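Local atomic coordinates of probable thiosulfate sulfurtransferase (Thermus thermophilus, PDB entry 2EG4), a protein that probably transfers sulfane sulfur from thiosulfate to a thiophilic acceptor such as cyanide and binds a zinc ion. Residues 150-155 and 190-195; 156-161 and 219-224; 21-26 and 65-70; 73-78 and 89-94. All coordinates share one frame; numbering follows the deposited sequence.

In the fold
Interactions 1 and 2 lie in the second rhodanese-like domain, their centres 8 Å apart, and meet at one zinc ion: residues 150-155 and 190-195 give three ligands, and the helix of interaction 2 gives the fourth, His-219. Interactions 3 and 4, centres 10 Å apart, belong to the first domain and share neighbouring strands of its parallel sheet. The domains touch where interaction 4 meets interaction 1: Arg-77 NE lies 2.9 Å from Ser-193 O, a probable hydrogen bond to the loop that holds a sulfate. Interaction 3 is remote from that loop, with nearest atoms of interaction 1 about 11 Å away and centres 29 Å apart.

Interaction 1: residues 150-155 and 190-195; sequences PCCPRG and YCHSGA. With ZN (zinc ion), chain C; SO4 (sulfate ion), chain D.
The loops carrying Cys-152 and His-192 come no nearer than 9.2 Å between the CA atoms of these two residues. The two segments meet through loop residues, and no hydrogen bond joins them; side chains and a zinc ion fill the gap. His-192 has CG anti to its backbone N (chi1 179°), which carries the imidazole across so that NE2 binds zinc at 2.1 Å. Cys-151 and Cys-152, adjacent in sequence, turn different ways at chi1, yet both sulfurs reach the metal, Cys-151 SG at 2.4 Å and Cys-152 SG at 2.3 Å. Both sulfurs stand at the edge of the imidazole, with Cys-152 SG in its plane and Cys-151 SG 3.3 Å from NE2 of His-192. His-219 from helix 217-223 completes the four ligands, its ring nearly perpendicular to that of His-192. Behind the zinc ligand, the loop curls round a sulfate: His-192 N gives O2 a bond of 2.7 Å, while O3 takes the N-H groups of Ser-193 (2.8 Å) and Ala-195. The sulfur of Cys-191 faces the same anion, and Arg-196 binds it too. The convergence of backbone amides on an anion beside a cysteine, between strand 186-190 and helix 195-206, is consistent with the active-site loop of rhodanese domains; here the loop also supplies one ligand, His-192, of a Cys2His2 zinc site.

Interaction 2: residues 156-161 and 219-224; sequences GRIPGS and HEWLQE. With ZN (zinc ion), chain C; SO4 (sulfate ion), chain E.
Ile-158 places CG1 beside its backbone N (chi1 -70°), and Trp-221 swings its indole off the helix with CG anti to N (chi1 -171°), which lays the isoleucine over one face of the indole. CG1 of Ile-158 sits 3.8 Å from the centroid of the five-membered ring, only 15° off its normal, a CH-pi contact. The two other ends of the side chain spread over the benzene half: CD1 of Ile-158 lies 3.8 Å from CE3 of Trp-221, and CG2 of Ile-158 is 3.9 Å from CZ2. Pro-159 adds its CD obliquely, near that same CZ2. The indole nitrogen is satisfied elsewhere, by the carbonyl of Pro-227. Replacing this tryptophan by an alanine is likely to take away the surface on which Ile-158 rests and leave the carbonyl of Pro-227 without its N-H donor. In this second rhodanese-like domain the contact joins helix 217-223, two residues past zinc ligand His-219, to the loop ahead of edge strand 162-163. That loop makes a type II turn, with Pro-159 and Gly-160 at its corners, and the carbonyl of Ile-158 takes two donors from Ser-161: the backbone N, and OG at 2.7 Å in the carbonyl plane. The outer side of the turn holds a sulfate ion, likely a crystallisation additive. Arg-157 NE bonds to its O4 at 2.9 Å near the guanidinium plane, NH2 of Arg-157 donates to O1, and Gly-160 N also meets O4 at 2.9 Å.

Interaction 3: residues 21-26 and 65-70; sequences GHLPGA and VLYDEG
Tyr-67 leaves strand 64-67 toward Leu-23 and Ala-26, its CB passing close to the carbonyl of Trp-92 on the neighbouring strand. With chi1 at 69°, CG lies between the backbone N and the carbonyl carbon, and the ring points at the loop 21-26. CD1 of Leu-23 lies over a ring face in a CH-pi contact, 4.0 Å from CE1 of Tyr-67 and closest to its CZ at 3.7 Å. At the edge, in the ring plane, CB of Ala-26 is 3.9 Å from CE2 of Tyr-67. At the tip, OH accepts the backbone N-H of Leu-23 over 2.9 Å in an almost straight bond (169°), and touches CB of His-22 at 3.3 Å. A weak hydrogen bond to Asp-11 gives this buried hydroxyl another partner. The loop is itself tied: Leu-23 O closes a type II turn with Ala-26 N at 2.9 Å, and His-22 ND1 reaches the same oxygen from the opposite face of its plane at 3.2 Å. This fixes the imidazole and the turn together, with Tyr-18 stacked on the ring of His-22. The sequence His-Leu-Pro-Gly-Ala, separated from that tyrosine by three residues and leading from helix 15-20 into edge strand 27-28, matches a signature motif of rhodanese domains, here fastened to a central strand of the first domain's parallel sheet.

Interaction 4: residues 73-78 and 89-94; sequences SRLCRT and VQLWTE
No ring takes part where Leu-75 and Cys-76 meet Leu-91 and Thr-93; the nearby indole of Trp-92 leaves the strand on the far side, where it meets Trp-96 edge-to-face. The contact is therefore made by branched aliphatic groups and one sulfur. Leu-91, CG beside its backbone N and the chain extended (chi2 172°), pushes CD2 against the branch point of Leu-75, reaching its CG at 3.7 Å and its CD1 at 3.9 Å. The two leucines run slantwise to one another. With CG opposite the backbone N (chi1 168°), Leu-75 brings its other methyl, CD2, to 3.7 Å from CG2 of Thr-93, the side chains of Leu-75 and Thr-93 crossing at about a right angle. The second methyl of Leu-91, CD1, is 4.1 Å from SG of Cys-76. This packs helix 73-84 onto strand 89-92 within the beta-alpha-beta unit formed with strand 64-67, whose Leu-66 also touches Leu-75. A glycine in place of Leu-75 would probably open a gap between helix and strand, leaving CD2 of Leu-91 and CG2 of Thr-93 without their partner. Cys-76 and Leu-91 also face helix 195-206 of the second rhodanese-like domain, so the contact reaches the interface between the domains. One turn along the helix, Thr-78 OG1 donates to Arg-74 O over 2.7 Å, while Thr-78 N bonds to the same oxygen from the opposite face of the carbonyl plane. The guanidinium of Arg-74 forms a salt bridge with Asp-68, just past strand 64-67.

Interaction 1: residues 150-155 and 190-195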
loop_
_atom_site.group_PDB
_atom_site.type_symbol
_atom_site.label_atom_id
_atom_site.label_comp_id
_atom_site.label_asym_id
_atom_site.label_seq_id
_atom_site.Cartn_x
_atom_site.Cartn_y
_atom_site.Cartn_z
ATOM N N PRO A 150 11.326 4.953 16.360
ATOM C CA PRO A 150 12.135 6.105 16.775
ATOM C C PRO A 150 11.892 7.414 16.027
ATOM O O PRO A 150 12.212 8.492 16.531
ATOM C CB PRO A 150 13.568 5.591 16.622
ATOM C CG PRO A 150 13.460 4.610 15.503
ATOM C CD PRO A 150 12.178 3.872 15.837
ATOM N N CYS A 151 11.323 7.327 14.828
ATOM C CA CYS A 151 11.039 8.528 14.056
ATOM C C CYS A 151 9.793 9.244 14.597
ATOM O O CYS A 151 9.482 10.362 14.184
ATOM C CB CYS A 151 10.830 8.160 12.587
ATOM S SG CYS A 151 9.545 6.912 12.365
ATOM N N CYS A 152 9.077 8.603 15.520
ATOM C CA CYS A 152 7.863 9.209 16.089
ATOM C C CYS A 152 8.062 9.695 17.541
ATOM O O CYS A 152 8.941 9.210 18.243
ATOM C CB CYS A 152 6.686 8.220 16.027
ATOM S SG CYS A 152 5.840 8.081 14.383
ATOM N N PRO A 153 7.233 10.650 18.005
ATOM C CA PRO A 153 7.320 11.209 19.368
ATOM C C PRO A 153 6.994 10.283 20.536
ATOM O O PRO A 153 7.618 10.375 21.595
ATOM C CB PRO A 153 6.342 12.384 19.331
ATOM C CG PRO A 153 6.314 12.776 17.912
ATOM C CD PRO A 153 6.327 11.461 17.179
ATOM N N ARG A 154 6.015 9.403 20.359
ATOM C CA ARG A 154 5.602 8.513 21.446
ATOM C C ARG A 154 4.700 7.400 20.942
ATOM O O ARG A 154 4.397 7.328 19.749
ATOM C CB ARG A 154 4.845 9.326 22.491
ATOM C CG ARG A 154 3.734 10.145 21.873
ATOM C CD ARG A 154 3.068 11.065 22.887
ATOM N NE ARG A 154 2.100 11.947 22.246
ATOM C CZ ARG A 154 1.089 11.517 21.498
ATOM N NH1 ARG A 154 0.922 10.213 21.303
ATOM N NH2 ARG A 154 0.241 12.381 20.951
ATOM N N GLY A 155 4.281 6.530 21.857
ATOM C CA GLY A 155 3.397 5.441 21.495
ATOM C C GLY A 155 1.949 5.895 21.529
ATOM O O GLY A 155 1.560 6.758 22.324
ATOM N N TYR A 190 -5.099 1.658 8.907
ATOM C CA TYR A 190 -3.886 2.460 9.044
ATOM C C TYR A 190 -2.841 1.741 9.883
ATOM O O TYR A 190 -3.115 0.707 10.506
ATOM C CB TYR A 190 -4.217 3.821 9.690
ATOM C CG TYR A 190 -4.382 3.771 11.196
ATOM C CD1 TYR A 190 -3.287 3.941 12.036
ATOM C CD2 TYR A 190 -5.635 3.582 11.774
ATOM C CE1 TYR A 190 -3.420 3.939 13.418
ATOM C CE2 TYR A 190 -5.788 3.576 13.175
ATOM C CZ TYR A 190 -4.679 3.758 13.985
ATOM O OH TYR A 190 -4.777 3.779 15.357
ATOM N N CYS A 191 -1.622 2.268 9.859
ATOM C CA CYS A 191 -0.526 1.726 10.661
ATOM C C CYS A 191 0.512 2.824 10.858
ATOM O O CYS A 191 0.126 3.925 11.224
ATOM C CB CYS A 191 0.069 0.478 10.011
ATOM S SG CYS A 191 0.557 0.664 8.297
ATOM N N HIS A 192 1.808 2.562 10.619
ATOM C CA HIS A 192 2.814 3.608 10.807
ATOM C C HIS A 192 2.941 4.505 9.582
ATOM O O HIS A 192 2.859 5.723 9.688
ATOM C CB HIS A 192 4.185 3.016 11.130
ATOM C CG HIS A 192 5.251 4.053 11.301
ATOM N ND1 HIS A 192 6.401 4.066 10.539
ATOM C CD2 HIS A 192 5.320 5.141 12.105
ATOM C CE1 HIS A 192 7.130 5.118 10.864
ATOM N NE2 HIS A 192 6.497 5.786 11.810
ATOM N N SER A 193 3.139 3.910 8.406
ATOM C CA SER A 193 3.244 4.734 7.223
ATOM C C SER A 193 2.483 4.125 6.063
ATOM O O SER A 193 2.843 4.315 4.903
ATOM C CB SER A 193 4.708 4.998 6.833
ATOM O OG SER A 193 5.405 3.795 6.505
ATOM N N GLY A 194 1.435 3.375 6.401
ATOM C CA GLY A 194 0.550 2.790 5.396
ATOM C C GLY A 194 0.960 1.527 4.663
ATOM O O GLY A 194 0.318 1.165 3.691
ATOM N N ALA A 195 2.015 0.857 5.123
ATOM C CA ALA A 195 2.508 -0.359 4.462
ATOM C C ALA A 195 1.686 -1.601 4.824
ATOM O O ALA A 195 1.105 -2.248 3.949
ATOM C CB ALA A 195 4.020 -0.571 4.809
HETATM ZN ZN ZN C . 7.284 7.556 12.613
HETATM S S SO4 D . 3.997 0.140 8.627
HETATM O O1 SO4 D . 5.461 0.107 8.948
HETATM O O2 SO4 D . 3.224 0.327 9.899
HETATM O O3 SO4 D . 3.712 1.274 7.686
HETATM O O4 SO4 D . 3.594 -1.156 7.985
#

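Interaction 2: residues 156-161 and 219-224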
loop_
_atom_site.group_PDB
_atom_site.type_symbol
_atom_site.label_atom_id
_atom_site.label_comp_id
_atom_site.label_asym_id
_atom_site.label_seq_id
_atom_site.Cartn_x
_atom_site.Cartn_y
_atom_site.Cartn_z
ATOM N N GLY A 156 1.128 5.323 20.662
ATOM C CA GLY A 156 -0.261 5.731 20.662
ATOM C C GLY A 156 -1.022 5.227 19.470
ATOM O O GLY A 156 -0.448 4.609 18.576
ATOM N N ARG A 157 -2.325 5.491 19.483
ATOM C CA ARG A 157 -3.241 5.087 18.431
ATOM C C ARG A 157 -4.235 6.210 18.221
ATOM O O ARG A 157 -4.354 7.120 19.050
ATOM C CB ARG A 157 -4.008 3.834 18.858
ATOM C CG ARG A 157 -4.800 4.054 20.142
ATOM C CD ARG A 157 -5.788 2.920 20.426
ATOM N NE ARG A 157 -6.535 3.150 21.670
ATOM C CZ ARG A 157 -6.051 2.918 22.888
ATOM N NH1 ARG A 157 -4.819 2.446 23.038
ATOM N NH2 ARG A 157 -6.802 3.146 23.957
ATOM N N ILE A 158 -4.938 6.160 17.100
ATOM C CA ILE A 158 -5.947 7.153 16.802
ATOM C C ILE A 158 -7.098 6.794 17.744
ATOM O O ILE A 158 -7.499 5.644 17.818
ATOM C CB ILE A 158 -6.352 7.072 15.302
ATOM C CG1 ILE A 158 -5.173 7.579 14.457
ATOM C CG2 ILE A 158 -7.610 7.913 15.022
ATOM C CD1 ILE A 158 -5.357 7.404 12.964
ATOM N N PRO A 159 -7.620 7.782 18.492
ATOM C CA PRO A 159 -8.725 7.513 19.428
ATOM C C PRO A 159 -9.923 6.877 18.740
ATOM O O PRO A 159 -10.324 7.307 17.658
ATOM C CB PRO A 159 -9.043 8.897 19.992
ATOM C CG PRO A 159 -7.703 9.645 19.866
ATOM C CD PRO A 159 -7.283 9.217 18.478
ATOM N N GLY A 160 -10.488 5.845 19.368
ATOM C CA GLY A 160 -11.656 5.188 18.807
ATOM C C GLY A 160 -11.382 4.057 17.830
ATOM O O GLY A 160 -12.293 3.336 17.432
ATOM N N SER A 161 -10.125 3.886 17.430
ATOM C CA SER A 161 -9.795 2.825 16.484
ATOM C C SER A 161 -9.826 1.440 17.134
ATOM O O SER A 161 -9.722 1.313 18.354
ATOM C CB SER A 161 -8.401 3.064 15.901
ATOM O OG SER A 161 -7.448 3.042 16.938
ATOM N N HIS A 219 2.481 8.045 11.641
ATOM C CA HIS A 219 3.584 8.996 11.562
ATOM C C HIS A 219 3.025 10.395 11.287
ATOM O O HIS A 219 3.331 11.349 12.011
ATOM C CB HIS A 219 4.583 8.598 10.462
ATOM C CG HIS A 219 5.825 9.435 10.453
ATOM N ND1 HIS A 219 6.932 9.131 11.216
ATOM C CD2 HIS A 219 6.118 10.590 9.809
ATOM C CE1 HIS A 219 7.854 10.063 11.043
ATOM N NE2 HIS A 219 7.385 10.958 10.196
ATOM N N GLU A 220 2.180 10.529 10.267
ATOM C CA GLU A 220 1.628 11.840 9.967
ATOM C C GLU A 220 0.759 12.339 11.108
ATOM O O GLU A 220 0.853 13.491 11.506
ATOM C CB GLU A 220 0.785 11.807 8.704
ATOM C CG GLU A 220 0.161 13.156 8.429
ATOM C CD GLU A 220 -0.822 13.118 7.303
ATOM O OE1 GLU A 220 -1.649 12.174 7.261
ATOM O OE2 GLU A 220 -0.789 14.046 6.463
ATOM N N TRP A 221 -0.073 11.452 11.646
ATOM C CA TRP A 221 -0.989 11.819 12.722
ATOM C C TRP A 221 -0.248 12.473 13.881
ATOM O O TRP A 221 -0.686 13.492 14.415
ATOM C CB TRP A 221 -1.767 10.574 13.195
ATOM C CG TRP A 221 -2.899 10.871 14.174
ATOM C CD1 TRP A 221 -2.819 10.944 15.540
ATOM C CD2 TRP A 221 -4.275 11.123 13.840
ATOM N NE1 TRP A 221 -4.068 11.228 16.078
ATOM C CE2 TRP A 221 -4.974 11.344 15.057
ATOM C CE3 TRP A 221 -4.983 11.184 12.636
ATOM C CZ2 TRP A 221 -6.352 11.622 15.095
ATOM C CZ3 TRP A 221 -6.351 11.455 12.668
ATOM C CH2 TRP A 221 -7.022 11.669 13.893
ATOM N N LEU A 222 0.889 11.903 14.256
ATOM C CA LEU A 222 1.675 12.467 15.352
ATOM C C LEU A 222 2.401 13.752 14.940
ATOM O O LEU A 222 2.478 14.693 15.721
ATOM C CB LEU A 222 2.688 11.440 15.863
ATOM C CG LEU A 222 2.071 10.255 16.626
ATOM C CD1 LEU A 222 3.147 9.231 16.970
ATOM C CD2 LEU A 222 1.385 10.770 17.909
ATOM N N GLN A 223 2.922 13.806 13.719
ATOM C CA GLN A 223 3.604 15.028 13.287
ATOM C C GLN A 223 2.643 16.215 13.332
ATOM O O GLN A 223 3.029 17.337 13.659
ATOM C CB GLN A 223 4.168 14.854 11.874
ATOM C CG GLN A 223 5.412 13.971 11.830
ATOM C CD GLN A 223 6.499 14.456 12.794
ATOM O OE1 GLN A 223 6.846 15.642 12.810
ATOM N NE2 GLN A 223 7.044 13.539 13.593
ATOM N N GLU A 224 1.375 15.957 13.023
ATOM C CA GLU A 224 0.348 16.993 13.012
ATOM C C GLU A 224 -0.118 17.409 14.410
ATOM O O GLU A 224 -0.785 18.423 14.562
ATOM C CB GLU A 224 -0.861 16.515 12.205
ATOM C CG GLU A 224 -0.640 16.498 10.689
ATOM C CD GLU A 224 -0.556 17.905 10.132
ATOM O OE1 GLU A 224 -1.409 18.736 10.494
ATOM O OE2 GLU A 224 0.351 18.182 9.324
HETATM ZN ZN ZN C . 7.284 7.556 12.613
HETATM S S SO4 E . -9.925 4.678 22.782
HETATM O O1 SO4 E . -9.160 5.078 24.008
HETATM O O2 SO4 E . -10.541 3.326 22.977
HETATM O O3 SO4 E . -11.005 5.688 22.529
HETATM O O4 SO4 E . -9.001 4.630 21.601
#

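Interaction 3: residues 21-26 and 65-70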
loop_
_atom_site.group_PDB
_atom_site.type_symbol
_atom_site.label_atom_id
_atom_site.label_comp_id
_atom_site.label_asym_id
_atom_site.label_seq_id
_atom_site.Cartn_x
_atom_site.Cartn_y
_atom_site.Cartn_z
ATOM N N GLY A 21 18.146 -12.124 -10.753
ATOM C CA GLY A 21 17.250 -12.670 -11.746
ATOM C C GLY A 21 15.819 -12.173 -11.542
ATOM O O GLY A 21 15.245 -12.341 -10.463
ATOM N N HIS A 22 15.261 -11.563 -12.580
ATOM C CA HIS A 22 13.896 -11.047 -12.549
ATOM C C HIS A 22 13.142 -11.471 -13.807
ATOM O O HIS A 22 13.731 -12.012 -14.761
ATOM C CB HIS A 22 13.903 -9.516 -12.430
ATOM C CG HIS A 22 14.845 -8.827 -13.380
ATOM N ND1 HIS A 22 14.504 -8.501 -14.674
ATOM C CD2 HIS A 22 16.110 -8.379 -13.204
ATOM C CE1 HIS A 22 15.514 -7.876 -15.253
ATOM N NE2 HIS A 22 16.504 -7.790 -14.382
ATOM N N LEU A 23 11.831 -11.267 -13.832
ATOM C CA LEU A 23 11.106 -11.662 -15.031
ATOM C C LEU A 23 11.538 -10.777 -16.202
ATOM O O LEU A 23 11.841 -9.597 -16.040
ATOM C CB LEU A 23 9.595 -11.584 -14.812
ATOM C CG LEU A 23 8.974 -12.858 -14.205
ATOM C CD1 LEU A 23 9.570 -13.162 -12.823
ATOM C CD2 LEU A 23 7.465 -12.673 -14.085
ATOM N N PRO A 24 11.595 -11.351 -17.409
ATOM C CA PRO A 24 12.013 -10.530 -18.558
ATOM C C PRO A 24 11.198 -9.247 -18.676
ATOM O O PRO A 24 9.967 -9.282 -18.666
ATOM C CB PRO A 24 11.787 -11.463 -19.750
ATOM C CG PRO A 24 12.087 -12.828 -19.155
ATOM C CD PRO A 24 11.402 -12.763 -17.782
ATOM N N GLY A 25 11.892 -8.124 -18.786
ATOM C CA GLY A 25 11.205 -6.854 -18.944
ATOM C C GLY A 25 10.685 -6.224 -17.659
ATOM O O GLY A 25 10.159 -5.117 -17.685
ATOM N N ALA A 26 10.835 -6.915 -16.534
ATOM C CA ALA A 26 10.328 -6.354 -15.276
ATOM C C ALA A 26 11.155 -5.188 -14.766
ATOM O O ALA A 26 12.381 -5.198 -14.818
ATOM C CB ALA A 26 10.257 -7.449 -14.208
ATOM N N VAL A 65 1.483 -5.667 -13.321
ATOM C CA VAL A 65 1.472 -6.818 -12.433
ATOM C C VAL A 65 2.685 -6.681 -11.526
ATOM O O VAL A 65 3.814 -6.669 -12.005
ATOM C CB VAL A 65 1.588 -8.165 -13.201
ATOM C CG1 VAL A 65 1.750 -9.310 -12.208
ATOM C CG2 VAL A 65 0.308 -8.406 -14.020
ATOM N N LEU A 66 2.443 -6.551 -10.224
ATOM C CA LEU A 66 3.561 -6.424 -9.289
ATOM C C LEU A 66 3.809 -7.768 -8.608
ATOM O O LEU A 66 2.864 -8.445 -8.198
ATOM C CB LEU A 66 3.276 -5.367 -8.219
ATOM C CG LEU A 66 3.044 -3.928 -8.717
ATOM C CD1 LEU A 66 1.535 -3.686 -8.906
ATOM C CD2 LEU A 66 3.617 -2.931 -7.697
ATOM N N TYR A 67 5.073 -8.156 -8.462
ATOM C CA TYR A 67 5.342 -9.432 -7.820
ATOM C C TYR A 67 6.444 -9.343 -6.760
ATOM O O TYR A 67 7.316 -8.479 -6.816
ATOM C CB TYR A 67 5.694 -10.506 -8.877
ATOM C CG TYR A 67 7.023 -10.306 -9.588
ATOM C CD1 TYR A 67 8.216 -10.815 -9.054
ATOM C CD2 TYR A 67 7.087 -9.615 -10.802
ATOM C CE1 TYR A 67 9.442 -10.637 -9.716
ATOM C CE2 TYR A 67 8.307 -9.439 -11.481
ATOM C CZ TYR A 67 9.478 -9.949 -10.928
ATOM O OH TYR A 67 10.674 -9.780 -11.595
ATOM N N ASP A 68 6.375 -10.244 -5.786
ATOM C CA ASP A 68 7.337 -10.313 -4.692
ATOM C C ASP A 68 7.187 -11.737 -4.144
ATOM O O ASP A 68 6.313 -12.504 -4.579
ATOM C CB ASP A 68 7.000 -9.259 -3.623
ATOM C CG ASP A 68 8.184 -8.912 -2.729
ATOM O OD1 ASP A 68 9.094 -9.752 -2.541
ATOM O OD2 ASP A 68 8.178 -7.778 -2.195
ATOM N N GLU A 69 8.067 -12.107 -3.234
ATOM C CA GLU A 69 8.030 -13.438 -2.652
ATOM C C GLU A 69 7.061 -13.385 -1.472
ATOM O O GLU A 69 7.439 -13.047 -0.341
ATOM C CB GLU A 69 9.437 -13.831 -2.218
ATOM C CG GLU A 69 9.546 -15.282 -1.707
ATOM C CD GLU A 69 8.897 -16.250 -2.675
ATOM O OE1 GLU A 69 9.221 -16.188 -3.881
ATOM O OE2 GLU A 69 8.051 -17.067 -2.239
ATOM N N GLY A 70 5.812 -13.706 -1.765
ATOM C CA GLY A 70 4.777 -13.663 -0.746
ATOM C C GLY A 70 4.093 -12.309 -0.726
ATOM O O GLY A 70 4.501 -11.365 -1.421
#

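Interaction 4: residues 73-78 and 89-94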
loop_
_atom_site.group_PDB
_atom_site.type_symbol
_atom_site.label_atom_id
_atom_site.label_comp_id
_atom_site.label_asym_id
_atom_site.label_seq_id
_atom_site.Cartn_x
_atom_site.Cartn_y
_atom_site.Cartn_z
ATOM N N SER A 73 4.692 -6.386 2.751
ATOM C CA SER A 73 4.220 -5.032 2.948
ATOM C C SER A 73 4.857 -4.147 1.867
ATOM O O SER A 73 4.224 -3.205 1.410
ATOM C CB SER A 73 4.562 -4.521 4.359
ATOM O OG SER A 73 5.949 -4.354 4.521
ATOM N N ARG A 74 6.075 -4.470 1.434
ATOM C CA ARG A 74 6.687 -3.647 0.378
ATOM C C ARG A 74 5.920 -3.837 -0.939
ATOM O O ARG A 74 5.710 -2.882 -1.672
ATOM C CB ARG A 74 8.187 -3.943 0.204
ATOM C CG ARG A 74 8.503 -5.299 -0.341
ATOM C CD ARG A 74 9.991 -5.649 -0.168
ATOM N NE ARG A 74 10.165 -7.058 -0.479
ATOM C CZ ARG A 74 11.020 -7.884 0.109
ATOM N NH1 ARG A 74 11.819 -7.461 1.086
ATOM N NH2 ARG A 74 11.090 -9.145 -0.306
ATOM N N LEU A 75 5.461 -5.056 -1.223
ATOM C CA LEU A 75 4.675 -5.286 -2.430
ATOM C C LEU A 75 3.351 -4.516 -2.387
ATOM O O LEU A 75 3.002 -3.830 -3.327
ATOM C CB LEU A 75 4.386 -6.789 -2.589
ATOM C CG LEU A 75 3.335 -7.174 -3.636
ATOM C CD1 LEU A 75 3.850 -6.834 -5.042
ATOM C CD2 LEU A 75 3.035 -8.674 -3.533
ATOM N N CYS A 76 2.629 -4.607 -1.278
ATOM C CA CYS A 76 1.341 -3.936 -1.204
ATOM C C CYS A 76 1.429 -2.415 -1.116
ATOM O O CYS A 76 0.606 -1.727 -1.703
ATOM C CB CYS A 76 0.548 -4.520 -0.049
ATOM S SG CYS A 76 0.143 -6.267 -0.302
ATOM N N ARG A 77 2.431 -1.875 -0.440
ATOM C CA ARG A 77 2.490 -0.408 -0.395
ATOM C C ARG A 77 2.860 0.105 -1.783
ATOM O O ARG A 77 2.327 1.104 -2.234
ATOM C CB ARG A 77 3.501 0.098 0.629
ATOM C CG ARG A 77 3.241 1.583 0.984
ATOM C CD ARG A 77 4.373 2.156 1.855
ATOM N NE ARG A 77 4.038 3.464 2.437
ATOM C CZ ARG A 77 4.725 4.587 2.235
ATOM N NH1 ARG A 77 5.805 4.594 1.444
ATOM N NH2 ARG A 77 4.363 5.699 2.863
ATOM N N THR A 78 3.732 -0.622 -2.478
ATOM C CA THR A 78 4.105 -0.204 -3.815
ATOM C C THR A 78 2.888 -0.335 -4.740
ATOM O O THR A 78 2.608 0.581 -5.508
ATOM C CB THR A 78 5.317 -1.024 -4.334
ATOM O OG1 THR A 78 6.414 -0.878 -3.406
ATOM C CG2 THR A 78 5.783 -0.482 -5.697
ATOM N N VAL A 89 -3.870 -2.484 -11.392
ATOM C CA VAL A 89 -2.807 -3.312 -10.827
ATOM C C VAL A 89 -3.254 -4.666 -10.338
ATOM O O VAL A 89 -4.419 -4.864 -9.959
ATOM C CB VAL A 89 -2.105 -2.582 -9.632
ATOM C CG1 VAL A 89 -1.512 -1.279 -10.114
ATOM C CG2 VAL A 89 -3.101 -2.310 -8.508
ATOM N N GLN A 90 -2.316 -5.609 -10.345
ATOM C CA GLN A 90 -2.583 -6.951 -9.862
ATOM C C GLN A 90 -1.355 -7.404 -9.083
ATOM O O GLN A 90 -0.238 -7.085 -9.472
ATOM C CB GLN A 90 -2.826 -7.897 -11.040
ATOM C CG GLN A 90 -3.174 -9.310 -10.650
ATOM C CD GLN A 90 -3.575 -10.133 -11.863
ATOM O OE1 GLN A 90 -4.279 -9.640 -12.748
ATOM N NE2 GLN A 90 -3.137 -11.386 -11.908
ATOM N N LEU A 91 -1.579 -8.128 -7.991
ATOM C CA LEU A 91 -0.503 -8.653 -7.152
ATOM C C LEU A 91 -0.237 -10.109 -7.564
ATOM O O LEU A 91 -1.173 -10.856 -7.857
ATOM C CB LEU A 91 -0.916 -8.632 -5.679
ATOM C CG LEU A 91 -1.262 -7.292 -5.024
ATOM C CD1 LEU A 91 -1.823 -7.547 -3.630
ATOM C CD2 LEU A 91 -0.027 -6.421 -4.955
ATOM N N TRP A 92 1.029 -10.513 -7.528
ATOM C CA TRP A 92 1.418 -11.877 -7.886
ATOM C C TRP A 92 2.441 -12.274 -6.820
ATOM O O TRP A 92 3.575 -11.807 -6.844
ATOM C CB TRP A 92 2.035 -11.844 -9.277
ATOM C CG TRP A 92 2.305 -13.186 -9.874
ATOM C CD1 TRP A 92 1.879 -14.389 -9.408
ATOM C CD2 TRP A 92 3.017 -13.444 -11.086
ATOM N NE1 TRP A 92 2.282 -15.396 -10.266
ATOM C CE2 TRP A 92 2.981 -14.842 -11.303
ATOM C CE3 TRP A 92 3.680 -12.631 -12.013
ATOM C CZ2 TRP A 92 3.586 -15.446 -12.410
ATOM C CZ3 TRP A 92 4.284 -13.231 -13.126
ATOM C CH2 TRP A 92 4.231 -14.628 -13.309
ATOM N N THR A 93 2.034 -13.139 -5.898
ATOM C CA THR A 93 2.875 -13.518 -4.764
ATOM C C THR A 93 3.558 -14.874 -4.825
ATOM O O THR A 93 4.392 -15.187 -3.995
ATOM C CB THR A 93 2.069 -13.474 -3.447
ATOM O OG1 THR A 93 0.975 -14.401 -3.533
ATOM C CG2 THR A 93 1.520 -12.063 -3.185
ATOM N N GLU A 94 3.190 -15.680 -5.805
ATOM C CA GLU A 94 3.781 -17.010 -5.918
ATOM C C GLU A 94 3.532 -17.523 -7.320
ATOM O O GLU A 94 2.463 -17.284 -7.877
ATOM C CB GLU A 94 3.139 -17.945 -4.882
ATOM C CG GLU A 94 2.212 -19.020 -5.416
ATOM C CD GLU A 94 2.965 -20.160 -6.083
ATOM O OE1 GLU A 94 4.015 -20.578 -5.545
ATOM O OE2 GLU A 94 2.504 -20.648 -7.138
#